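Local coordinates for viral structural protein 4 (Bombyx mori cytoplasmic polyhedrosis virus, PDB 6TZ0) that binds GTP and probably serves as an NTPase that assists the viral RNA-dependent RNA polymerase during transcription inside the capsid, at residues 369-372 with 377-380; 40-45 with 198-203; 258-263 with 284-289; 204-207 with 211-214. All blocks are in the same frame, centred on the assembly; numbering follows the deposited sequence.

Contact 1: residues 369-372 with 377-380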
loop_
_atom_site.group_PDB
_atom_site.type_symbol
_atom_site.label_atom_id
_atom_site.label_comp_id
_atom_site.label_asym_id
_atom_site.label_seq_id
_atom_site.Cartn_x
_atom_site.Cartn_y
_atom_site.Cartn_z
ATOM N N GLN B 369 -23.909 -24.343 -25.339
ATOM C CA GLN B 369 -22.691 -24.406 -26.141
ATOM C C GLN B 369 -21.455 -24.575 -25.277
ATOM O O GLN B 369 -20.494 -25.224 -25.698
ATOM C CB GLN B 369 -22.548 -23.155 -27.005
ATOM C CG GLN B 369 -23.609 -23.017 -28.064
ATOM C CD GLN B 369 -23.543 -24.121 -29.082
ATOM O OE1 GLN B 369 -22.462 -24.528 -29.503
ATOM N NE2 GLN B 369 -24.703 -24.628 -29.479
ATOM N N LEU B 370 -21.474 -24.031 -24.063
ATOM C CA LEU B 370 -20.339 -24.209 -23.169
ATOM C C LEU B 370 -20.289 -25.630 -22.627
ATOM O O LEU B 370 -19.202 -26.190 -22.447
ATOM C CB LEU B 370 -20.413 -23.192 -22.034
ATOM C CG LEU B 370 -19.218 -23.154 -21.093
ATOM C CD1 LEU B 370 -17.985 -22.798 -21.879
ATOM C CD2 LEU B 370 -19.463 -22.148 -19.999
ATOM N N SER B 371 -21.456 -26.234 -22.372
ATOM C CA SER B 371 -21.495 -27.643 -21.988
ATOM C C SER B 371 -20.995 -28.541 -23.111
ATOM O O SER B 371 -20.301 -29.531 -22.859
ATOM C CB SER B 371 -22.915 -28.050 -21.603
ATOM O OG SER B 371 -23.357 -27.361 -20.455
ATOM N N LEU B 372 -21.340 -28.217 -24.357
ATOM C CA LEU B 372 -20.917 -29.067 -25.465
ATOM C C LEU B 372 -19.431 -28.911 -25.762
ATOM O O LEU B 372 -18.740 -29.903 -26.017
ATOM C CB LEU B 372 -21.746 -28.768 -26.709
ATOM C CG LEU B 372 -23.208 -29.184 -26.605
ATOM C CD1 LEU B 372 -23.963 -28.772 -27.853
ATOM C CD2 LEU B 372 -23.314 -30.677 -26.369
ATOM N N VAL B 377 -21.171 -30.000 -16.888
ATOM C CA VAL B 377 -22.531 -29.535 -16.651
ATOM C C VAL B 377 -22.481 -28.063 -16.272
ATOM O O VAL B 377 -21.751 -27.675 -15.353
ATOM C CB VAL B 377 -23.208 -30.368 -15.551
ATOM C CG1 VAL B 377 -24.573 -29.805 -15.209
ATOM C CG2 VAL B 377 -23.325 -31.808 -15.989
ATOM N N VAL B 378 -23.256 -27.240 -16.974
ATOM C CA VAL B 378 -23.317 -25.805 -16.727
ATOM C C VAL B 378 -24.687 -25.478 -16.154
ATOM O O VAL B 378 -25.713 -25.801 -16.761
ATOM C CB VAL B 378 -23.052 -24.996 -18.005
ATOM C CG1 VAL B 378 -23.219 -23.513 -17.732
ATOM C CG2 VAL B 378 -21.663 -25.278 -18.538
ATOM N N GLY B 379 -24.705 -24.837 -14.991
ATOM C CA GLY B 379 -25.941 -24.349 -14.419
ATOM C C GLY B 379 -26.223 -22.907 -14.804
ATOM O O GLY B 379 -25.316 -22.116 -15.033
ATOM N N HIS B 380 -27.509 -22.568 -14.869
ATOM C CA HIS B 380 -27.916 -21.234 -15.305
ATOM C C HIS B 380 -29.110 -20.784 -14.472
ATOM O O HIS B 380 -30.235 -21.229 -14.707
ATOM C CB HIS B 380 -28.234 -21.224 -16.792
ATOM C CG HIS B 380 -28.726 -19.904 -17.288
ATOM N ND1 HIS B 380 -30.065 -19.621 -17.441
ATOM C CD2 HIS B 380 -28.064 -18.770 -17.610
ATOM C CE1 HIS B 380 -30.204 -18.382 -17.874
ATOM N NE2 HIS B 380 -29.005 -17.842 -17.978
#
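S371 and V377 bring the two backbones to their closest approach, 5.8 Å between their CA atoms, where helix 359-374 is nearing its end and the chain is about to start strand 378-381. Just past that point the side chain of V378 reaches back onto the helix, with one methyl doing most of the work. CG2 lies beside the backbone N of V378, opposite the carbonyl carbon, and this puts it 3.3 Å from S371 OG. The same hydroxyl is 3.4 Å from V378 CB, so it rests against the branch of the valine and not just the end of one methyl. L370 adds the apolar half: its CD2 is 4.1 Å from V378 CG2, and the two side chains cross at about a right angle. With chi1 at -64°, the S371 hydroxyl stays close to its own helix, where it hydrogen-bonds the carbonyl of A367; a weaker bond goes to the carbonyl of Q376. The valine methyl therefore packs on a hydroxyl whose proton is directed mainly to A367, with Q376 the weaker alternative. L370 also reaches F335 and L336 of helix 326-340, while V378 continues onto T484 and I486. Helix 359-374 begins in the GTP-binding P-loop, at K359 and T360, and with strands 347-353 and 378-381 it makes a beta-alpha-beta crossover. The sheet order is the 2-3-1-4-5 known from nucleoside monophosphate kinases: strand 378-381 lies at one edge, hydrogen-bonded through G379 to strand 484-489, which separates it from strand 347-353.

Contact 2: residues 40-45 with 198-203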
loop_
_atom_site.group_PDB
_atom_site.type_symbol
_atom_site.label_atom_id
_atom_site.label_comp_id
_atom_site.label_asym_id
_atom_site.label_seq_id
_atom_site.Cartn_x
_atom_site.Cartn_y
_atom_site.Cartn_z
ATOM N N ALA B 40 5.839 6.050 -61.611
ATOM C CA ALA B 40 4.980 6.988 -60.907
ATOM C C ALA B 40 5.491 7.176 -59.479
ATOM O O ALA B 40 6.010 6.229 -58.884
ATOM C CB ALA B 40 3.537 6.488 -60.896
ATOM N N PRO B 41 5.393 8.390 -58.920
ATOM C CA PRO B 41 6.046 8.646 -57.626
ATOM C C PRO B 41 5.405 7.929 -56.449
ATOM O O PRO B 41 6.108 7.607 -55.484
ATOM C CB PRO B 41 5.949 10.171 -57.487
ATOM C CG PRO B 41 4.810 10.561 -58.336
ATOM C CD PRO B 41 4.801 9.614 -59.486
ATOM N N THR B 42 4.105 7.652 -56.506
ATOM C CA THR B 42 3.457 6.888 -55.445
ATOM C C THR B 42 3.916 5.433 -55.443
ATOM O O THR B 42 4.079 4.820 -54.374
ATOM C CB THR B 42 1.946 6.980 -55.612
ATOM O OG1 THR B 42 1.582 6.486 -56.904
ATOM C CG2 THR B 42 1.489 8.411 -55.476
ATOM N N ILE B 43 4.138 4.877 -56.635
ATOM C CA ILE B 43 4.642 3.516 -56.781
ATOM C C ILE B 43 6.048 3.401 -56.206
ATOM O O ILE B 43 6.400 2.393 -55.582
ATOM C CB ILE B 43 4.581 3.109 -58.266
ATOM C CG1 ILE B 43 3.134 3.141 -58.754
ATOM C CG2 ILE B 43 5.188 1.748 -58.509
ATOM C CD1 ILE B 43 2.219 2.222 -57.988
ATOM N N ARG B 44 6.861 4.443 -56.370
ATOM C CA ARG B 44 8.179 4.434 -55.751
ATOM C C ARG B 44 8.090 4.638 -54.246
ATOM O O ARG B 44 8.873 4.047 -53.489
ATOM C CB ARG B 44 9.059 5.500 -56.401
ATOM C CG ARG B 44 9.425 5.163 -57.833
ATOM C CD ARG B 44 10.391 6.159 -58.438
ATOM N NE ARG B 44 9.760 7.437 -58.742
ATOM C CZ ARG B 44 10.059 8.576 -58.132
ATOM N NH1 ARG B 44 10.980 8.593 -57.182
ATOM N NH2 ARG B 44 9.437 9.693 -58.471
ATOM N N SER B 45 7.111 5.424 -53.799
ATOM C CA SER B 45 6.982 5.743 -52.382
ATOM C C SER B 45 6.567 4.529 -51.560
ATOM O O SER B 45 7.018 4.363 -50.418
ATOM C CB SER B 45 5.979 6.877 -52.203
ATOM O OG SER B 45 5.789 7.164 -50.835
ATOM N N LEU B 198 -5.330 6.838 -49.605
ATOM C CA LEU B 198 -6.125 5.710 -50.058
ATOM C C LEU B 198 -6.596 5.875 -51.494
ATOM O O LEU B 198 -6.903 4.875 -52.148
ATOM C CB LEU B 198 -7.324 5.506 -49.135
ATOM C CG LEU B 198 -6.985 5.243 -47.666
ATOM C CD1 LEU B 198 -8.238 5.031 -46.837
ATOM C CD2 LEU B 198 -6.028 4.085 -47.513
ATOM N N ARG B 199 -6.663 7.110 -51.999
ATOM C CA ARG B 199 -6.941 7.316 -53.415
ATOM C C ARG B 199 -5.685 7.120 -54.249
ATOM O O ARG B 199 -5.752 6.597 -55.367
ATOM C CB ARG B 199 -7.503 8.716 -53.650
ATOM C CG ARG B 199 -8.023 8.967 -55.049
ATOM C CD ARG B 199 -8.297 10.444 -55.259
ATOM N NE ARG B 199 -9.351 10.956 -54.393
ATOM C CZ ARG B 199 -10.639 10.939 -54.709
ATOM N NH1 ARG B 199 -11.535 11.430 -53.866
ATOM N NH2 ARG B 199 -11.027 10.440 -55.875
ATOM N N SER B 200 -4.529 7.516 -53.715
ATOM C CA SER B 200 -3.293 7.455 -54.483
ATOM C C SER B 200 -2.696 6.055 -54.536
ATOM O O SER B 200 -2.093 5.689 -55.549
ATOM C CB SER B 200 -2.275 8.432 -53.902
ATOM O OG SER B 200 -1.896 8.039 -52.600
ATOM N N TYR B 201 -2.848 5.260 -53.481
ATOM C CA TYR B 201 -2.193 3.960 -53.395
ATOM C C TYR B 201 -3.091 2.794 -53.759
ATOM O O TYR B 201 -2.589 1.767 -54.221
ATOM C CB TYR B 201 -1.652 3.741 -51.982
ATOM C CG TYR B 201 -0.419 4.541 -51.660
ATOM C CD1 TYR B 201 0.480 4.896 -52.645
ATOM C CD2 TYR B 201 -0.193 5.001 -50.377
ATOM C CE1 TYR B 201 1.601 5.636 -52.344
ATOM C CE2 TYR B 201 0.917 5.747 -50.071
ATOM C CZ TYR B 201 1.809 6.064 -51.059
ATOM O OH TYR B 201 2.921 6.812 -50.757
ATOM N N PHE B 202 -4.395 2.917 -53.570
ATOM C CA PHE B 202 -5.307 1.800 -53.737
ATOM C C PHE B 202 -6.281 2.062 -54.876
ATOM O O PHE B 202 -6.405 3.179 -55.377
ATOM C CB PHE B 202 -6.067 1.525 -52.436
ATOM C CG PHE B 202 -5.203 0.987 -51.338
ATOM C CD1 PHE B 202 -4.892 -0.357 -51.287
ATOM C CD2 PHE B 202 -4.690 1.824 -50.363
ATOM C CE1 PHE B 202 -4.100 -0.856 -50.287
ATOM C CE2 PHE B 202 -3.891 1.324 -49.359
ATOM C CZ PHE B 202 -3.599 -0.016 -49.324
ATOM N N LYS B 203 -6.973 1.005 -55.289
ATOM C CA LYS B 203 -8.070 1.157 -56.233
ATOM C C LYS B 203 -9.263 1.805 -55.548
ATOM O O LYS B 203 -9.614 1.456 -54.420
ATOM C CB LYS B 203 -8.483 -0.196 -56.799
ATOM C CG LYS B 203 -7.473 -0.858 -57.691
ATOM C CD LYS B 203 -8.027 -2.163 -58.203
ATOM C CE LYS B 203 -7.168 -2.746 -59.298
ATOM N NZ LYS B 203 -5.853 -3.176 -58.786
#
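Two first torsions bring S45 and Y201 together: the serine swings OG to the far side from its backbone N (chi1 177°), and the tyrosine sets its ring beside its own N (chi1 -74°), which carries the phenol across to helix 41-60. The hydroxyls meet with S45 OG 2.9 Å from Y201 OH, a hydrogen bond in which either could be the donor. S45 OG comes in at the edge of the ring, near its plane, and S45 CB adds a contact of 3.4 Å to Y201 OH. One helical turn earlier, T42 meets the CD1-CE1 side of the same ring, the two side chains crossing at a slant. Its CB is 3.6 Å from Y201 CE1, its carbonyl oxygen approaches that carbon obliquely, and T42 CA sits at the ring edge, in plane. The threonine methyl looks past the tyrosine to the preceding residue, with T42 CG2 4.1 Å from S200 CB. S200 in turn holds its OG over one face of the Y201 ring, offset toward the rim; the single proton of that hydroxyl goes chiefly to the carbonyl of T196, with that of Y197 sharing it or standing as an alternative. The contact joins the first turns of helix 41-60, which follows an unmodelled part of the chain, to helix 196-201. S45 also touches L154, so a loop shares this side of the junction. No charged group is involved. The hydroxyl of a buried tyrosine has a neutral hydrogen-bond partner in S45, and since both groups can donate or accept, either proton arrangement could make the bond.

Contact 3: residues 258-263 with 284-289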
loop_
_atom_site.group_PDB
_atom_site.type_symbol
_atom_site.label_atom_id
_atom_site.label_comp_id
_atom_site.label_asym_id
_atom_site.label_seq_id
_atom_site.Cartn_x
_atom_site.Cartn_y
_atom_site.Cartn_z
ATOM N N ILE B 258 -28.252 -3.488 -42.049
ATOM C CA ILE B 258 -29.689 -3.372 -42.236
ATOM C C ILE B 258 -30.122 -2.005 -41.732
ATOM O O ILE B 258 -29.646 -1.550 -40.690
ATOM C CB ILE B 258 -30.420 -4.495 -41.480
ATOM C CG1 ILE B 258 -29.838 -5.850 -41.858
ATOM C CG2 ILE B 258 -31.887 -4.504 -41.825
ATOM C CD1 ILE B 258 -30.280 -6.960 -40.962
ATOM N N THR B 259 -31.004 -1.339 -42.472
ATOM C CA THR B 259 -31.670 -0.137 -41.987
ATOM C C THR B 259 -33.141 -0.448 -41.760
ATOM O O THR B 259 -33.797 -1.031 -42.625
ATOM C CB THR B 259 -31.518 1.038 -42.954
ATOM O OG1 THR B 259 -32.104 0.705 -44.212
ATOM C CG2 THR B 259 -30.061 1.382 -43.149
ATOM N N TRP B 260 -33.643 -0.071 -40.597
ATOM C CA TRP B 260 -34.966 -0.441 -40.130
ATOM C C TRP B 260 -35.851 0.792 -40.057
ATOM O O TRP B 260 -35.420 1.910 -40.318
ATOM C CB TRP B 260 -34.877 -1.096 -38.755
ATOM C CG TRP B 260 -34.138 -2.377 -38.710
ATOM C CD1 TRP B 260 -32.808 -2.537 -38.490
ATOM C CD2 TRP B 260 -34.691 -3.686 -38.807
ATOM N NE1 TRP B 260 -32.486 -3.865 -38.486
ATOM C CE2 TRP B 260 -33.629 -4.594 -38.676
ATOM C CE3 TRP B 260 -35.979 -4.180 -39.010
ATOM C CZ2 TRP B 260 -33.815 -5.966 -38.739
ATOM C CZ3 TRP B 260 -36.162 -5.538 -39.068
ATOM C CH2 TRP B 260 -35.087 -6.417 -38.940
ATOM N N THR B 261 -37.099 0.582 -39.666
ATOM C CA THR B 261 -38.001 1.674 -39.335
ATOM C C THR B 261 -38.079 1.771 -37.820
ATOM O O THR B 261 -38.242 0.758 -37.138
ATOM C CB THR B 261 -39.387 1.452 -39.933
ATOM O OG1 THR B 261 -39.972 0.281 -39.359
ATOM C CG2 THR B 261 -39.283 1.261 -41.421
ATOM N N GLY B 262 -37.941 2.975 -37.290
ATOM C CA GLY B 262 -37.919 3.168 -35.861
ATOM C C GLY B 262 -39.113 3.952 -35.359
ATOM O O GLY B 262 -39.903 4.500 -36.118
ATOM N N ILE B 263 -39.232 3.984 -34.035
ATOM C CA ILE B 263 -40.178 4.887 -33.396
ATOM C C ILE B 263 -39.747 6.329 -33.607
ATOM O O ILE B 263 -40.571 7.208 -33.879
ATOM C CB ILE B 263 -40.304 4.538 -31.901
ATOM C CG1 ILE B 263 -40.838 3.122 -31.732
ATOM C CG2 ILE B 263 -41.204 5.505 -31.174
ATOM C CD1 ILE B 263 -42.199 2.929 -32.317
ATOM N N ASP B 284 -39.389 -7.263 -44.483
ATOM C CA ASP B 284 -39.625 -8.314 -43.510
ATOM C C ASP B 284 -39.745 -7.742 -42.105
ATOM O O ASP B 284 -39.191 -6.693 -41.775
ATOM C CB ASP B 284 -38.506 -9.352 -43.547
ATOM C CG ASP B 284 -38.558 -10.212 -44.781
ATOM O OD1 ASP B 284 -39.659 -10.386 -45.336
ATOM O OD2 ASP B 284 -37.500 -10.730 -45.187
ATOM N N ASP B 285 -40.470 -8.467 -41.271
ATOM C CA ASP B 285 -40.797 -8.054 -39.920
ATOM C C ASP B 285 -39.587 -8.242 -39.009
ATOM O O ASP B 285 -38.669 -9.008 -39.305
ATOM C CB ASP B 285 -41.993 -8.866 -39.427
ATOM C CG ASP B 285 -42.606 -8.311 -38.170
ATOM O OD1 ASP B 285 -43.300 -7.278 -38.258
ATOM O OD2 ASP B 285 -42.397 -8.908 -37.093
ATOM N N TYR B 286 -39.589 -7.508 -37.896
ATOM C CA TYR B 286 -38.517 -7.621 -36.916
ATOM C C TYR B 286 -38.548 -8.958 -36.191
ATOM O O TYR B 286 -37.494 -9.476 -35.812
ATOM C CB TYR B 286 -38.618 -6.466 -35.924
ATOM C CG TYR B 286 -37.585 -6.451 -34.824
ATOM C CD1 TYR B 286 -36.277 -6.068 -35.076
ATOM C CD2 TYR B 286 -37.928 -6.793 -33.526
ATOM C CE1 TYR B 286 -35.338 -6.040 -34.065
ATOM C CE2 TYR B 286 -37.000 -6.766 -32.512
ATOM C CZ TYR B 286 -35.709 -6.394 -32.787
ATOM O OH TYR B 286 -34.782 -6.368 -31.778
ATOM N N LEU B 287 -39.732 -9.533 -35.992
ATOM C CA LEU B 287 -39.824 -10.800 -35.279
ATOM C C LEU B 287 -39.487 -11.995 -36.153
ATOM O O LEU B 287 -39.143 -13.053 -35.620
ATOM C CB LEU B 287 -41.217 -10.972 -34.684
ATOM C CG LEU B 287 -41.525 -9.958 -33.590
ATOM C CD1 LEU B 287 -42.946 -10.108 -33.104
ATOM C CD2 LEU B 287 -40.545 -10.097 -32.448
ATOM N N LYS B 288 -39.604 -11.861 -37.468
ATOM C CA LYS B 288 -39.058 -12.861 -38.369
ATOM C C LYS B 288 -37.541 -12.867 -38.261
ATOM O O LYS B 288 -36.907 -11.810 -38.348
ATOM C CB LYS B 288 -39.485 -12.569 -39.802
ATOM C CG LYS B 288 -38.973 -13.565 -40.811
ATOM C CD LYS B 288 -39.513 -13.269 -42.192
ATOM C CE LYS B 288 -38.990 -14.262 -43.208
ATOM N NZ LYS B 288 -39.536 -13.998 -44.564
ATOM N N GLU B 289 -36.976 -14.061 -38.047
ATOM C CA GLU B 289 -35.533 -14.286 -37.875
ATOM C C GLU B 289 -34.962 -13.460 -36.724
ATOM O O GLU B 289 -33.846 -12.947 -36.805
ATOM C CB GLU B 289 -34.760 -14.018 -39.169
ATOM C CG GLU B 289 -35.188 -14.876 -40.345
ATOM C CD GLU B 289 -34.902 -16.349 -40.155
ATOM O OE1 GLU B 289 -33.913 -16.692 -39.477
ATOM O OE2 GLU B 289 -35.672 -17.169 -40.695
#
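The firm part of this contact is the meeting of W260 and Y286, where the edge of the tyrosine ring points at the face of the indole. It is a T-shaped (edge-to-face) pair: the six-membered ring of W260 and the ring of Y286 have centroids 5.5 Å apart and planes at 79°. Y286 CD1 is the atom that leads, 4.0 Å from W260 CZ3, and the backbone comes along with it, Y286 CA lying 3.8 Å from the same carbon. On the opposite face of the indole sits I258 CG2, so the ring is held between an aromatic edge and a methyl group. I258 and W260 belong to strand 255-261, an inner strand of a four-stranded antiparallel sheet; W260 also packs on I307 and on L293 of helix 290-296, and Y286 meets I307 as well. Matters are looser on either side of Y286. At the indole rim D285 O lies near the ring plane but at 4.3 Å from W260 CZ3, and the D285 side chain leaves in another direction. It closes an Asx turn, L287 N donating to D285 OD2 over 3.0 Å from above the carboxylate plane. Farther out, L287 and K288 are exposed, and K288 NZ makes merely a long ion pair, 3.7 Å, with OD1 of D284, whose OD2 accepts a hydrogen bond from the D281 backbone N.

Contact 4: residues 204-207 with 211-214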
loop_
_atom_site.group_PDB
_atom_site.type_symbol
_atom_site.label_atom_id
_atom_site.label_comp_id
_atom_site.label_asym_id
_atom_site.label_seq_id
_atom_site.Cartn_x
_atom_site.Cartn_y
_atom_site.Cartn_z
ATOM N N ARG B 204 -9.889 2.746 -56.231
ATOM C CA ARG B 204 -11.062 3.406 -55.675
ATOM C C ARG B 204 -12.310 2.585 -55.985
ATOM O O ARG B 204 -12.539 2.243 -57.145
ATOM C CB ARG B 204 -11.204 4.818 -56.236
ATOM C CG ARG B 204 -12.410 5.577 -55.694
ATOM C CD ARG B 204 -12.223 5.928 -54.225
ATOM N NE ARG B 204 -13.419 6.508 -53.614
ATOM C CZ ARG B 204 -13.691 7.807 -53.563
ATOM N NH1 ARG B 204 -12.853 8.678 -54.096
ATOM N NH2 ARG B 204 -14.803 8.238 -52.980
ATOM N N PRO B 205 -13.117 2.237 -54.987
ATOM C CA PRO B 205 -14.288 1.392 -55.244
ATOM C C PRO B 205 -15.389 2.112 -56.004
ATOM O O PRO B 205 -15.530 3.334 -55.944
ATOM C CB PRO B 205 -14.762 1.010 -53.837
ATOM C CG PRO B 205 -13.580 1.170 -52.994
ATOM C CD PRO B 205 -12.830 2.330 -53.550
ATOM N N PHE B 206 -16.184 1.324 -56.720
ATOM C CA PHE B 206 -17.355 1.808 -57.433
ATOM C C PHE B 206 -18.526 0.897 -57.113
ATOM O O PHE B 206 -18.444 -0.316 -57.318
ATOM C CB PHE B 206 -17.118 1.850 -58.941
ATOM C CG PHE B 206 -18.276 2.397 -59.717
ATOM C CD1 PHE B 206 -18.518 3.754 -59.754
ATOM C CD2 PHE B 206 -19.121 1.551 -60.409
ATOM C CE1 PHE B 206 -19.582 4.258 -60.461
ATOM C CE2 PHE B 206 -20.189 2.052 -61.111
ATOM C CZ PHE B 206 -20.414 3.406 -61.142
ATOM N N GLU B 207 -19.615 1.481 -56.634
ATOM C CA GLU B 207 -20.762 0.718 -56.166
ATOM C C GLU B 207 -21.777 0.534 -57.285
ATOM O O GLU B 207 -22.297 1.515 -57.824
ATOM C CB GLU B 207 -21.406 1.424 -54.978
ATOM C CG GLU B 207 -22.643 0.741 -54.456
ATOM C CD GLU B 207 -23.191 1.408 -53.215
ATOM O OE1 GLU B 207 -22.585 2.396 -52.752
ATOM O OE2 GLU B 207 -24.236 0.954 -52.706
ATOM N N SER B 211 -30.197 0.663 -59.582
ATOM C CA SER B 211 -30.418 1.758 -60.514
ATOM C C SER B 211 -29.160 2.161 -61.265
ATOM O O SER B 211 -29.252 2.684 -62.377
ATOM C CB SER B 211 -30.962 2.977 -59.769
ATOM O OG SER B 211 -29.982 3.492 -58.889
ATOM N N ASN B 212 -27.995 1.922 -60.672
ATOM C CA ASN B 212 -26.712 2.299 -61.245
ATOM C C ASN B 212 -26.284 1.362 -62.362
ATOM O O ASN B 212 -25.442 1.737 -63.183
ATOM C CB ASN B 212 -25.659 2.273 -60.134
ATOM C CG ASN B 212 -24.414 3.050 -60.466
ATOM O OD1 ASN B 212 -24.340 3.733 -61.481
ATOM N ND2 ASN B 212 -23.414 2.940 -59.606
ATOM N N LEU B 213 -26.871 0.173 -62.421
ATOM C CA LEU B 213 -26.275 -0.965 -63.108
ATOM C C LEU B 213 -26.289 -0.818 -64.624
ATOM O O LEU B 213 -27.350 -0.708 -65.242
ATOM C CB LEU B 213 -26.992 -2.236 -62.671
ATOM C CG LEU B 213 -26.721 -3.532 -63.409
ATOM C CD1 LEU B 213 -26.516 -4.619 -62.433
ATOM C CD2 LEU B 213 -27.995 -3.821 -64.144
ATOM N N ALA B 214 -25.096 -0.850 -65.210
ATOM C CA ALA B 214 -24.905 -0.857 -66.652
ATOM C C ALA B 214 -23.532 -1.449 -66.938
ATOM O O ALA B 214 -22.810 -1.855 -66.025
ATOM C CB ALA B 214 -25.039 0.549 -67.239
#
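N212 reaches from its loop to E207 and F206 of strand 204-208, and its side chain can be followed outward atom by atom. CB starts 4.1 Å from E207 O, already pointed at the strand. With chi1 at -161°, CG extends away from the backbone N of N212, and it stands 3.7 Å from E207 O. Beyond it, ND2 does the touching on both sides. It donates a hydrogen bond to E207 O that is modelled at 2.5 Å; at this resolution so short a value is doubtful as a measure of strength. The oxygen is approached in the carbonyl plane with a C=O...N angle of 160°, although the N-H itself is bent, at 130°. ND2 also lies 3.4 Å from F206 CZ, obliquely to a ring whose plane is steeply inclined to that of the amide. OD1 is the amide atom farther from the ring, 4.0 Å from F206 CZ. The phenylalanine comes from the opposite direction to the asparagine, and its ring also meets Y219. The backbone of N212 is tied down too, its N to T209 OG1 and its O to the hydroxyl of Y219. F206 pairs through its backbone with S227 and F229 of the parallel strand 226-230, whereas the E207 carbonyl takes up the side-chain amide. Across this surface contact the link between the loop and the strand it has just left is therefore neutral and rests on one bent amide N-H, with the oblique ring adding van der Waals contact at the donor.

How the contacts relate
Along the chain the contacts come in the order 2, 4, 3, 1. F202 and K203 lead from helix 196-201 of contact 2 into strand 204-208 of contact 4, and R199 NH1 and R204 NH1 are modelled 3.1 Å apart, like charges whose spacing this resolution fixes poorly. Contact 3 has its nearest atoms about 11 Å from contact 4 and about 16 Å from contact 1. Contacts 1 and 2 lie on opposite sides of the chain's centre, about 52 Å apart between centres. The Y286 side chain in contact 3 is about 9 Å from G358 and about 11 Å from G356, which bind GTP in another structure of this protein; none is bound here. Contact 1, on the P-loop helix, is remote.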